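Local atomic coordinates of BLUF domain-containing protein (Acinetobacter baumannii, PDB entry 6W6Z), a protein that probably senses blue light through a bound flavin (here flavin mononucleotide) held in its BLUF domain. Residues S9-K14 with N47-C52; I25-R30 with M140-K145; K77-Y82 with L120-L125. All coordinates share one frame; numbering follows the deposited sequence.

Contacts 1 and 3 share the central sheet, through its neighbouring strands 2-11 and 73-83, while contact 2 lays the tail 140-145 on helix 18-36. Contact 1, which pairs strands 2-11 and 48-54, and contact 2 both touch the flavin mononucleotide, through Phe49 and Gln51 in the first and Ile25, Glu28 and Ala29 in the second. Their centres are about 17 Å apart, yet Phe49 CZ meets Ile25 CD1 at 4.0 Å. Contact 3 lies about 15 Å from contact 1, centre to centre, and is joined to it by Phe50 CE2, 3.7 Å from Leu125 CD2. Contacts 2 and 3 do not touch; their centres are about 26 Å apart.

Contact 1: S9-K14 with N47-C52; sequences SQRNEK and NAFFQC. With FMN (flavin mononucleotide), chain B.
Ser9 and Phe49 face each other as an antiparallel hydrogen-bonded pair: Ser9 N gives to Phe49 O at 3.0 Å, and Phe49 N returns a bond to Ser9 O at 2.9 Å. One step on, Gln10 and Ala48 form a non-hydrogen-bonded pair, and Arg11 N then bonds to Asn47 O at 2.8 Å. Ser9 OG lies at the edge of the Phe49 ring, 3.4 Å from CD2, while its hydrogen bond goes to His73 on the adjoining strand. Arg11 CB packs 4.0 Å from Phe49 CE2. These strands, 2-11 and 48-54, belong to the sheet of the BLUF domain, which has a ferredoxin-like fold; the flavin is held on the face that carries Phe49. There the dimethylbenzene end of the flavin sets C7M over the centre of the Phe49 ring, 3.8 Å above its plane. Two residues along, on the same side of the strand, Gln51 sends its extended chain to the isoalloxazine, with NE2 3.0 Å from N5 (N-H...N 156°) and in a weak second bond to O4. Tyr7 OH bonds to Gln51 OE1 and so bears on how the amide is turned. On the other face, the bend of Gln10 at chi2 (73°) carries NE2 to Glu13 OE2, 2.8 Å away and only 2° out of the amide plane, while Asn116 ND2 bonds to Gln10 OE1.

Contact 2: I25-R30 with M140-K145; sequences ILTEAR and MNTVKK. With FMN (flavin mononucleotide), chain B.
Thr27 turns its hydroxyl over Thr142, OG1 lying 3.4 Å from Thr142 CB, the two side chains running antiparallel alongside each other. The contact lays an irregular tail, 140-145, across helix 18-36 of the ferredoxin-like BLUF fold, on the side turned from the flavin. No direct hydrogen bond joins the two segments; Thr27 OG1 is instead bonded to Arg23 O, one turn back in its own helix. With OG1 placed beside the backbone N (chi1 -61°), Thr27 CG2 is left to meet the tail farther on, 3.8 Å from Lys145 C. At the other end the Leu26 side chain crosses that of Met140 at about a right angle, Leu26 CD1 touching Met140 CG at 3.9 Å, with Tyr96 packing against both residues. Across the helix, Ala29 CB rests 3.4 Å from flavin C4, Ile25 CD1 touches C8M, and Glu28 OE1 lies 2.7 Å from the ribityl O3' and forms a salt bridge with Arg72. The extended Arg30 chain leans out from the helix and back over Leu26 CD2, which meets one guanidinium face; NE bonds to Met94 O. In the guanidinium plane, a water accepts from Arg30 NH1 at 3.1 Å and from Met140 N.

Contact 3: K77-Y82 with L120-L125; sequences KWLCTY and LNQQNL
This is a mixed polar and apolar packing contact between an outermost strand of the sheet, 73-83, and the turn 120-125 that leads into helix 125-134; the Lys77 side chain lies about 12 Å from the flavin. A well-directed bond runs from Gln122 NE2 to Leu79 O, 3.0 Å long with an N-H...O angle of 156°. The donor lies in the carbonyl plane on a lone pair of Leu79 O, and that oxygen is only 12° out of the Gln122 amide plane. The bend at chi2 (89°) turns the amide so that NE2 reaches the strand; Gln122 CG already lies 3.3 Å from Leu79 O. A classic bulge sets Leu79 and Cys80 together opposite Cys6 of strand 2-11. Both side chains point toward the turn, where Leu125 CD1 meets Cys80 SG at 3.7 Å and Leu79 CB at 4.4 Å. Within the turn, Asn124 N donates to Asn121 OD1, an Asx motif, with a reciprocal 2.9 Å bond from Asn121 N to Asn124 OD1. At the N-terminal end of 77-82, the fully extended Lys77 brings NZ to Leu120 O in a weak 3.2 Å bond, and NZ also bonds to Leu118 O and to a water. With two backbone carbonyls, one weakly bound, and a water as acceptors, the ammonium is held by dipoles, so its charge probably polarises the peptide groups entering the turn.

Contact 1: S9-K14 with N47-C52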
loop_
_atom_site.group_PDB
_atom_site.type_symbol
_atom_site.label_atom_id
_atom_site.label_comp_id
_atom_site.label_asym_id
_atom_site.label_seq_id
_atom_site.Cartn_x
_atom_site.Cartn_y
_atom_site.Cartn_z
ATOM N N SER A 9 3.626 6.679 -3.997
ATOM C CA SER A 9 3.118 7.202 -5.298
ATOM C C SER A 9 2.148 8.355 -5.043
ATOM O O SER A 9 1.642 8.493 -3.920
ATOM C CB SER A 9 2.434 6.127 -6.115
ATOM O OG SER A 9 1.227 5.729 -5.481
ATOM N N GLN A 10 1.925 9.162 -6.070
ATOM C CA GLN A 10 0.896 10.231 -6.049
ATOM C C GLN A 10 -0.393 9.669 -6.648
ATOM O O GLN A 10 -0.381 8.994 -7.721
ATOM C CB GLN A 10 1.401 11.452 -6.813
ATOM C CG GLN A 10 0.508 12.664 -6.607
ATOM C CD GLN A 10 0.630 13.277 -5.230
ATOM O OE1 GLN A 10 1.539 12.969 -4.477
ATOM N NE2 GLN A 10 -0.271 14.185 -4.895
ATOM N N ARG A 11 -1.512 9.908 -5.990
ATOM C CA ARG A 11 -2.783 9.465 -6.584
ATOM C C ARG A 11 -3.044 10.307 -7.831
ATOM O O ARG A 11 -2.805 11.519 -7.761
ATOM C CB ARG A 11 -3.942 9.658 -5.614
ATOM C CG ARG A 11 -5.239 9.197 -6.239
ATOM C CD ARG A 11 -6.382 9.439 -5.320
ATOM N NE ARG A 11 -6.968 10.759 -5.466
ATOM C CZ ARG A 11 -7.858 11.074 -6.407
ATOM N NH1 ARG A 11 -8.230 10.171 -7.305
ATOM N NH2 ARG A 11 -8.343 12.300 -6.448
ATOM N N ASN A 12 -3.563 9.697 -8.901
ATOM C CA ASN A 12 -3.945 10.453 -10.132
ATOM C C ASN A 12 -5.166 11.329 -9.852
ATOM O O ASN A 12 -6.287 10.834 -9.965
ATOM C CB ASN A 12 -4.192 9.547 -11.325
ATOM C CG ASN A 12 -4.367 10.319 -12.624
ATOM O OD1 ASN A 12 -4.583 11.523 -12.609
ATOM N ND2 ASN A 12 -4.264 9.630 -13.755
ATOM N N GLU A 13 -4.934 12.618 -9.636
ATOM C CA GLU A 13 -5.993 13.577 -9.236
ATOM C C GLU A 13 -6.946 13.784 -10.425
ATOM O O GLU A 13 -8.028 14.338 -10.224
ATOM C CB GLU A 13 -5.397 14.898 -8.746
ATOM C CG GLU A 13 -4.498 14.769 -7.517
ATOM C CD GLU A 13 -3.000 14.748 -7.805
ATOM O OE1 GLU A 13 -2.630 14.634 -8.988
ATOM O OE2 GLU A 13 -2.201 14.840 -6.844
ATOM N N LYS A 14 -6.610 13.319 -11.621
ATOM C CA LYS A 14 -7.556 13.459 -12.763
ATOM C C LYS A 14 -8.809 12.619 -12.498
ATOM O O LYS A 14 -9.872 13.005 -13.002
ATOM C CB LYS A 14 -6.909 13.072 -14.088
ATOM C CG LYS A 14 -5.827 14.031 -14.556
ATOM C CD LYS A 14 -5.032 13.476 -15.704
ATOM C CE LYS A 14 -5.898 12.991 -16.843
ATOM N NZ LYS A 14 -5.122 12.910 -18.099
ATOM N N ASN A 47 -3.852 12.511 -1.015
ATOM C CA ASN A 47 -3.726 12.237 -2.481
ATOM C C ASN A 47 -2.459 11.443 -2.783
ATOM O O ASN A 47 -1.879 11.661 -3.862
ATOM C CB ASN A 47 -3.730 13.523 -3.319
ATOM C CG ASN A 47 -5.105 14.162 -3.381
ATOM O OD1 ASN A 47 -6.124 13.464 -3.359
ATOM N ND2 ASN A 47 -5.151 15.484 -3.450
ATOM N N ALA A 48 -2.063 10.513 -1.922
ATOM C CA ALA A 48 -0.843 9.712 -2.162
ATOM C C ALA A 48 -0.976 8.349 -1.505
ATOM O O ALA A 48 -1.797 8.205 -0.576
ATOM C CB ALA A 48 0.373 10.464 -1.657
ATOM N N PHE A 49 -0.211 7.395 -2.015
ATOM C CA PHE A 49 -0.172 6.006 -1.498
ATOM C C PHE A 49 1.207 5.663 -0.953
ATOM O O PHE A 49 2.246 6.127 -1.397
ATOM C CB PHE A 49 -0.507 5.026 -2.612
ATOM C CG PHE A 49 -1.871 5.140 -3.206
ATOM C CD1 PHE A 49 -2.982 4.602 -2.542
ATOM C CD2 PHE A 49 -2.055 5.717 -4.461
ATOM C CE1 PHE A 49 -4.233 4.636 -3.135
ATOM C CE2 PHE A 49 -3.325 5.789 -5.019
ATOM C CZ PHE A 49 -4.411 5.229 -4.360
ATOM N N PHE A 50 1.205 4.700 -0.060
ATOM C CA PHE A 50 2.404 3.966 0.355
ATOM C C PHE A 50 1.989 2.513 0.305
ATOM O O PHE A 50 0.873 2.245 0.767
ATOM C CB PHE A 50 2.901 4.368 1.742
ATOM C CG PHE A 50 3.953 3.411 2.264
ATOM C CD1 PHE A 50 3.608 2.184 2.828
ATOM C CD2 PHE A 50 5.296 3.680 2.060
ATOM C CE1 PHE A 50 4.581 1.291 3.247
ATOM C CE2 PHE A 50 6.277 2.793 2.504
ATOM C CZ PHE A 50 5.920 1.587 3.064
ATOM N N GLN A 51 2.771 1.656 -0.331
ATOM C CA GLN A 51 2.432 0.228 -0.303
ATOM C C GLN A 51 3.652 -0.591 0.066
ATOM O O GLN A 51 4.780 -0.295 -0.392
ATOM C CB GLN A 51 1.830 -0.223 -1.627
ATOM C CG GLN A 51 1.218 -1.599 -1.527
ATOM C CD GLN A 51 0.515 -2.036 -2.785
ATOM O OE1 GLN A 51 0.963 -1.741 -3.897
ATOM N NE2 GLN A 51 -0.625 -2.704 -2.615
ATOM N N CYS A 52 3.424 -1.659 0.814
ATOM C CA CYS A 52 4.445 -2.691 1.063
ATOM C C CYS A 52 3.885 -4.022 0.575
ATOM O O CYS A 52 2.714 -4.313 0.877
ATOM C CB CYS A 52 4.818 -2.592 2.539
ATOM S SG CYS A 52 5.546 -4.098 3.218
HETATM N N1 FMN B . -2.972 -5.294 -7.774
HETATM C C2 FMN B . -2.699 -6.433 -7.115
HETATM O O2 FMN B . -2.924 -7.529 -7.720
HETATM N N3 FMN B . -2.084 -6.436 -5.914
HETATM C C4 FMN B . -1.772 -5.309 -5.254
HETATM O O4 FMN B . -1.246 -5.306 -4.144
HETATM C C4A FMN B . -2.099 -4.034 -5.880
HETATM N N5 FMN B . -1.854 -2.872 -5.313
HETATM C C5A FMN B . -2.130 -1.740 -6.008
HETATM C C6 FMN B . -1.872 -0.537 -5.391
HETATM C C7 FMN B . -2.099 0.655 -6.057
HETATM C C7M FMN B . -1.811 1.928 -5.321
HETATM C C8 FMN B . -2.767 0.677 -7.370
HETATM C C8M FMN B . -3.042 2.024 -8.024
HETATM C C9 FMN B . -3.020 -0.537 -7.986
HETATM C C9A FMN B . -2.758 -1.731 -7.325
HETATM N N10 FMN B . -3.062 -2.965 -7.887
HETATM C C10 FMN B . -2.717 -4.111 -7.199
HETATM C "C1'" FMN B . -3.727 -3.112 -9.226
HETATM C "C2'" FMN B . -2.824 -3.387 -10.407
HETATM O "O2'" FMN B . -2.148 -2.169 -10.757
HETATM C "C3'" FMN B . -3.718 -3.856 -11.585
HETATM O "O3'" FMN B . -4.871 -3.021 -11.740
HETATM C "C4'" FMN B . -4.300 -5.241 -11.386
HETATM O "O4'" FMN B . -3.236 -6.178 -11.099
HETATM C "C5'" FMN B . -5.034 -5.713 -12.665
HETATM O "O5'" FMN B . -4.166 -5.835 -13.813
HETATM P P FMN B . -4.668 -6.404 -15.275
HETATM O O1P FMN B . -5.031 -5.137 -16.028
HETATM O O2P FMN B . -3.426 -7.127 -15.765
HETATM O O3P FMN B . -5.867 -7.303 -15.034
#

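Contact 2: I25-R30 with M140-K145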
loop_
_atom_site.group_PDB
_atom_site.type_symbol
_atom_site.label_atom_id
_atom_site.label_comp_id
_atom_site.label_asym_id
_atom_site.label_seq_id
_atom_site.Cartn_x
_atom_site.Cartn_y
_atom_site.Cartn_z
ATOM N N ILE A 25 -9.187 -0.877 -6.319
ATOM C CA ILE A 25 -7.782 -1.291 -6.017
ATOM C C ILE A 25 -7.782 -2.429 -4.979
ATOM O O ILE A 25 -7.110 -3.438 -5.187
ATOM C CB ILE A 25 -6.971 -0.075 -5.562
ATOM C CG1 ILE A 25 -6.765 0.921 -6.715
ATOM C CG2 ILE A 25 -5.658 -0.510 -4.945
ATOM C CD1 ILE A 25 -6.243 2.269 -6.270
ATOM N N LEU A 26 -8.487 -2.267 -3.866
ATOM C CA LEU A 26 -8.489 -3.307 -2.787
ATOM C C LEU A 26 -9.162 -4.598 -3.268
ATOM O O LEU A 26 -8.688 -5.714 -2.896
ATOM C CB LEU A 26 -9.173 -2.735 -1.549
ATOM C CG LEU A 26 -8.423 -1.588 -0.882
ATOM C CD1 LEU A 26 -9.304 -0.945 0.182
ATOM C CD2 LEU A 26 -7.094 -2.059 -0.304
ATOM N N THR A 27 -10.261 -4.500 -4.003
ATOM C CA THR A 27 -10.896 -5.710 -4.583
ATOM C C THR A 27 -9.872 -6.451 -5.450
ATOM O O THR A 27 -9.753 -7.672 -5.266
ATOM C CB THR A 27 -12.120 -5.385 -5.443
ATOM O OG1 THR A 27 -13.084 -4.748 -4.618
ATOM C CG2 THR A 27 -12.714 -6.630 -6.065
ATOM N N GLU A 28 -9.203 -5.759 -6.372
ATOM C CA GLU A 28 -8.212 -6.397 -7.296
ATOM C C GLU A 28 -7.050 -6.974 -6.475
ATOM O O GLU A 28 -6.685 -8.162 -6.687
ATOM C CB GLU A 28 -7.677 -5.395 -8.312
ATOM C CG GLU A 28 -8.723 -4.878 -9.287
ATOM C CD GLU A 28 -8.278 -3.618 -10.008
ATOM O OE1 GLU A 28 -7.065 -3.489 -10.221
ATOM O OE2 GLU A 28 -9.129 -2.746 -10.326
ATOM N N ALA A 29 -6.471 -6.162 -5.590
ATOM C CA ALA A 29 -5.266 -6.535 -4.800
ATOM C C ALA A 29 -5.568 -7.801 -3.991
ATOM O O ALA A 29 -4.805 -8.760 -4.007
ATOM C CB ALA A 29 -4.855 -5.408 -3.881
ATOM N N ARG A 30 -6.674 -7.802 -3.276
ATOM C CA ARG A 30 -6.953 -8.902 -2.327
ATOM C C ARG A 30 -7.133 -10.232 -3.073
ATOM O O ARG A 30 -6.711 -11.269 -2.515
ATOM C CB ARG A 30 -8.125 -8.497 -1.441
ATOM C CG ARG A 30 -7.700 -7.552 -0.329
ATOM C CD ARG A 30 -8.822 -6.757 0.289
ATOM N NE ARG A 30 -8.291 -5.866 1.291
ATOM C CZ ARG A 30 -8.996 -4.937 1.955
ATOM N NH1 ARG A 30 -10.302 -4.795 1.742
ATOM N NH2 ARG A 30 -8.406 -4.186 2.862
ATOM N N MET A 140 -13.715 -0.826 4.007
ATOM C CA MET A 140 -14.120 -0.068 2.791
ATOM C C MET A 140 -15.330 -0.654 2.029
ATOM O O MET A 140 -15.738 -0.013 1.010
ATOM C CB MET A 140 -12.921 0.029 1.852
ATOM C CG MET A 140 -11.859 0.943 2.445
ATOM S SD MET A 140 -12.426 2.661 2.623
ATOM C CE MET A 140 -12.345 3.186 0.911
ATOM N N ASN A 141 -15.908 -1.774 2.462
ATOM C CA ASN A 141 -17.134 -2.340 1.819
ATOM C C ASN A 141 -16.828 -2.622 0.350
ATOM O O ASN A 141 -17.326 -1.885 -0.524
ATOM C CB ASN A 141 -18.341 -1.396 1.845
ATOM C CG ASN A 141 -18.860 -1.103 3.231
ATOM O OD1 ASN A 141 -19.127 -2.016 4.001
ATOM N ND2 ASN A 141 -19.021 0.170 3.548
ATOM N N THR A 142 -15.964 -3.584 0.089
ATOM C CA THR A 142 -15.558 -3.948 -1.281
ATOM C C THR A 142 -16.387 -5.168 -1.688
ATOM O O THR A 142 -16.663 -6.018 -0.814
ATOM C CB THR A 142 -14.044 -4.185 -1.366
ATOM O OG1 THR A 142 -13.676 -5.203 -0.434
ATOM C CG2 THR A 142 -13.242 -2.940 -1.064
ATOM N N VAL A 143 -16.754 -5.233 -2.967
ATOM C CA VAL A 143 -17.504 -6.368 -3.562
ATOM C C VAL A 143 -16.705 -7.644 -3.224
ATOM O O VAL A 143 -15.482 -7.523 -2.975
ATOM C CB VAL A 143 -17.758 -6.047 -5.052
ATOM C CG1 VAL A 143 -16.726 -6.630 -6.004
ATOM C CG2 VAL A 143 -19.173 -6.394 -5.462
ATOM N N LYS A 144 -17.387 -8.794 -3.100
ATOM C CA LYS A 144 -16.851 -10.063 -2.516
ATOM C C LYS A 144 -15.690 -10.641 -3.352
ATOM O O LYS A 144 -14.953 -11.492 -2.796
ATOM C CB LYS A 144 -17.994 -11.079 -2.352
ATOM N N LYS A 145 -15.532 -10.254 -4.633
ATOM C CA LYS A 145 -14.515 -10.840 -5.566
ATOM C C LYS A 145 -14.335 -9.976 -6.822
ATOM O O LYS A 145 -15.263 -9.274 -7.213
ATOM C CB LYS A 145 -14.945 -12.239 -6.020
ATOM C CG LYS A 145 -16.184 -12.268 -6.916
ATOM C CD LYS A 145 -16.980 -13.560 -6.837
ATOM C CE LYS A 145 -16.575 -14.566 -7.893
ATOM N NZ LYS A 145 -17.390 -15.801 -7.809
HETATM N N1 FMN B . -2.972 -5.294 -7.774
HETATM C C2 FMN B . -2.699 -6.433 -7.115
HETATM O O2 FMN B . -2.924 -7.529 -7.720
HETATM N N3 FMN B . -2.084 -6.436 -5.914
HETATM C C4 FMN B . -1.772 -5.309 -5.254
HETATM O O4 FMN B . -1.246 -5.306 -4.144
HETATM C C4A FMN B . -2.099 -4.034 -5.880
HETATM N N5 FMN B . -1.854 -2.872 -5.313
HETATM C C5A FMN B . -2.130 -1.740 -6.008
HETATM C C6 FMN B . -1.872 -0.537 -5.391
HETATM C C7 FMN B . -2.099 0.655 -6.057
HETATM C C7M FMN B . -1.811 1.928 -5.321
HETATM C C8 FMN B . -2.767 0.677 -7.370
HETATM C C8M FMN B . -3.042 2.024 -8.024
HETATM C C9 FMN B . -3.020 -0.537 -7.986
HETATM C C9A FMN B . -2.758 -1.731 -7.325
HETATM N N10 FMN B . -3.062 -2.965 -7.887
HETATM C C10 FMN B . -2.717 -4.111 -7.199
HETATM C "C1'" FMN B . -3.727 -3.112 -9.226
HETATM C "C2'" FMN B . -2.824 -3.387 -10.407
HETATM O "O2'" FMN B . -2.148 -2.169 -10.757
HETATM C "C3'" FMN B . -3.718 -3.856 -11.585
HETATM O "O3'" FMN B . -4.871 -3.021 -11.740
HETATM C "C4'" FMN B . -4.300 -5.241 -11.386
HETATM O "O4'" FMN B . -3.236 -6.178 -11.099
HETATM C "C5'" FMN B . -5.034 -5.713 -12.665
HETATM O "O5'" FMN B . -4.166 -5.835 -13.813
HETATM P P FMN B . -4.668 -6.404 -15.275
HETATM O O1P FMN B . -5.031 -5.137 -16.028
HETATM O O2P FMN B . -3.426 -7.127 -15.765
HETATM O O3P FMN B . -5.867 -7.303 -15.034
HETATM O O HOH W 1 -13.052 -3.716 2.735
#

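Contact 3: K77-Y82 with L120-L125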
loop_
_atom_site.group_PDB
_atom_site.type_symbol
_atom_site.label_atom_id
_atom_site.label_comp_id
_atom_site.label_asym_id
_atom_site.label_seq_id
_atom_site.Cartn_x
_atom_site.Cartn_y
_atom_site.Cartn_z
ATOM N N LYS A 77 7.732 6.362 -6.430
ATOM C CA LYS A 77 9.035 6.425 -5.731
ATOM C C LYS A 77 9.321 5.084 -5.042
ATOM O O LYS A 77 8.824 4.832 -3.910
ATOM C CB LYS A 77 9.008 7.588 -4.741
ATOM C CG LYS A 77 10.280 7.783 -3.931
ATOM C CD LYS A 77 10.151 8.920 -2.925
ATOM C CE LYS A 77 11.463 9.242 -2.255
ATOM N NZ LYS A 77 11.245 9.927 -0.960
ATOM N N TRP A 78 10.155 4.264 -5.680
ATOM C CA TRP A 78 10.607 2.960 -5.138
ATOM C C TRP A 78 11.522 3.206 -3.938
ATOM O O TRP A 78 12.566 3.876 -4.099
ATOM C CB TRP A 78 11.284 2.169 -6.255
ATOM C CG TRP A 78 11.723 0.785 -5.908
ATOM C CD1 TRP A 78 11.425 0.062 -4.800
ATOM C CD2 TRP A 78 12.457 -0.091 -6.773
ATOM N NE1 TRP A 78 11.967 -1.186 -4.881
ATOM C CE2 TRP A 78 12.601 -1.315 -6.092
ATOM C CE3 TRP A 78 13.019 0.056 -8.045
ATOM C CZ2 TRP A 78 13.296 -2.388 -6.652
ATOM C CZ3 TRP A 78 13.694 -1.007 -8.602
ATOM C CH2 TRP A 78 13.838 -2.209 -7.905
ATOM N N LEU A 79 11.145 2.726 -2.757
ATOM C CA LEU A 79 11.914 3.016 -1.536
ATOM C C LEU A 79 12.933 1.914 -1.292
ATOM O O LEU A 79 14.110 2.229 -1.052
ATOM C CB LEU A 79 10.954 3.178 -0.367
ATOM C CG LEU A 79 10.167 4.475 -0.451
ATOM C CD1 LEU A 79 8.999 4.469 0.536
ATOM C CD2 LEU A 79 11.105 5.643 -0.192
ATOM N N CYS A 80 12.512 0.665 -1.314
ATOM C CA CYS A 80 13.465 -0.421 -1.019
ATOM C C CYS A 80 12.851 -1.742 -1.396
ATOM O O CYS A 80 11.609 -1.830 -1.509
ATOM C CB CYS A 80 13.840 -0.456 0.453
ATOM S SG CYS A 80 12.370 -0.625 1.492
ATOM N N THR A 81 13.732 -2.717 -1.571
ATOM C CA THR A 81 13.399 -4.149 -1.606
ATOM C C THR A 81 14.395 -4.870 -0.713
ATOM O O THR A 81 15.571 -4.582 -0.877
ATOM C CB THR A 81 13.517 -4.719 -3.018
ATOM O OG1 THR A 81 12.816 -3.827 -3.905
ATOM C CG2 THR A 81 12.971 -6.127 -3.053
ATOM N N TYR A 82 13.952 -5.767 0.158
ATOM C CA TYR A 82 14.929 -6.540 0.959
ATOM C C TYR A 82 14.370 -7.913 1.285
ATOM O O TYR A 82 13.154 -8.095 1.298
ATOM C CB TYR A 82 15.310 -5.709 2.181
ATOM C CG TYR A 82 14.187 -5.292 3.079
ATOM C CD1 TYR A 82 13.536 -4.094 2.915
ATOM C CD2 TYR A 82 13.774 -6.106 4.121
ATOM C CE1 TYR A 82 12.508 -3.715 3.762
ATOM C CE2 TYR A 82 12.743 -5.748 4.975
ATOM C CZ TYR A 82 12.109 -4.532 4.803
ATOM O OH TYR A 82 11.079 -4.142 5.626
ATOM N N LEU A 120 8.500 10.298 3.047
ATOM C CA LEU A 120 9.234 9.307 3.894
ATOM C C LEU A 120 10.576 8.930 3.247
ATOM O O LEU A 120 10.657 8.865 1.992
ATOM C CB LEU A 120 8.382 8.047 4.079
ATOM C CG LEU A 120 7.098 8.167 4.899
ATOM C CD1 LEU A 120 6.344 6.851 4.838
ATOM C CD2 LEU A 120 7.375 8.567 6.339
ATOM N N ASN A 121 11.596 8.657 4.073
ATOM C CA ASN A 121 12.873 8.043 3.627
ATOM C C ASN A 121 12.920 6.606 4.165
ATOM O O ASN A 121 12.039 6.210 4.942
ATOM C CB ASN A 121 14.073 8.925 3.990
ATOM C CG ASN A 121 14.327 9.044 5.483
ATOM O OD1 ASN A 121 14.254 8.040 6.209
ATOM N ND2 ASN A 121 14.627 10.255 5.950
ATOM N N GLN A 122 13.912 5.833 3.750
ATOM C CA GLN A 122 14.006 4.393 4.098
ATOM C C GLN A 122 14.144 4.210 5.620
ATOM O O GLN A 122 13.604 3.220 6.158
ATOM C CB GLN A 122 15.153 3.750 3.341
ATOM C CG GLN A 122 14.911 3.671 1.841
ATOM C CD GLN A 122 15.369 4.891 1.080
ATOM O OE1 GLN A 122 15.608 5.964 1.649
ATOM N NE2 GLN A 122 15.435 4.737 -0.233
ATOM N N GLN A 123 14.817 5.128 6.305
ATOM C CA GLN A 123 15.001 5.030 7.776
ATOM C C GLN A 123 13.646 5.184 8.479
ATOM O O GLN A 123 13.434 4.527 9.505
ATOM C CB GLN A 123 16.003 6.062 8.283
ATOM C CG GLN A 123 17.416 5.841 7.764
ATOM C CD GLN A 123 18.114 4.652 8.400
ATOM O OE1 GLN A 123 17.671 4.092 9.403
ATOM N NE2 GLN A 123 19.251 4.280 7.836
ATOM N N ASN A 124 12.746 6.003 7.955
ATOM C CA ASN A 124 11.405 6.221 8.564
ATOM C C ASN A 124 10.569 4.940 8.590
ATOM O O ASN A 124 9.573 4.901 9.389
ATOM C CB ASN A 124 10.615 7.300 7.837
ATOM C CG ASN A 124 11.290 8.647 7.862
ATOM O OD1 ASN A 124 11.216 9.376 6.878
ATOM N ND2 ASN A 124 11.884 8.991 8.999
ATOM N N LEU A 125 10.860 3.973 7.704
ATOM C CA LEU A 125 10.060 2.728 7.515
ATOM C C LEU A 125 10.117 1.831 8.751
ATOM O O LEU A 125 9.112 1.136 8.983
ATOM C CB LEU A 125 10.543 1.971 6.267
ATOM C CG LEU A 125 10.441 2.751 4.958
ATOM C CD1 LEU A 125 10.692 1.836 3.770
ATOM C CD2 LEU A 125 9.092 3.457 4.811
HETATM O O HOH W 2 8.828 8.497 0.285
#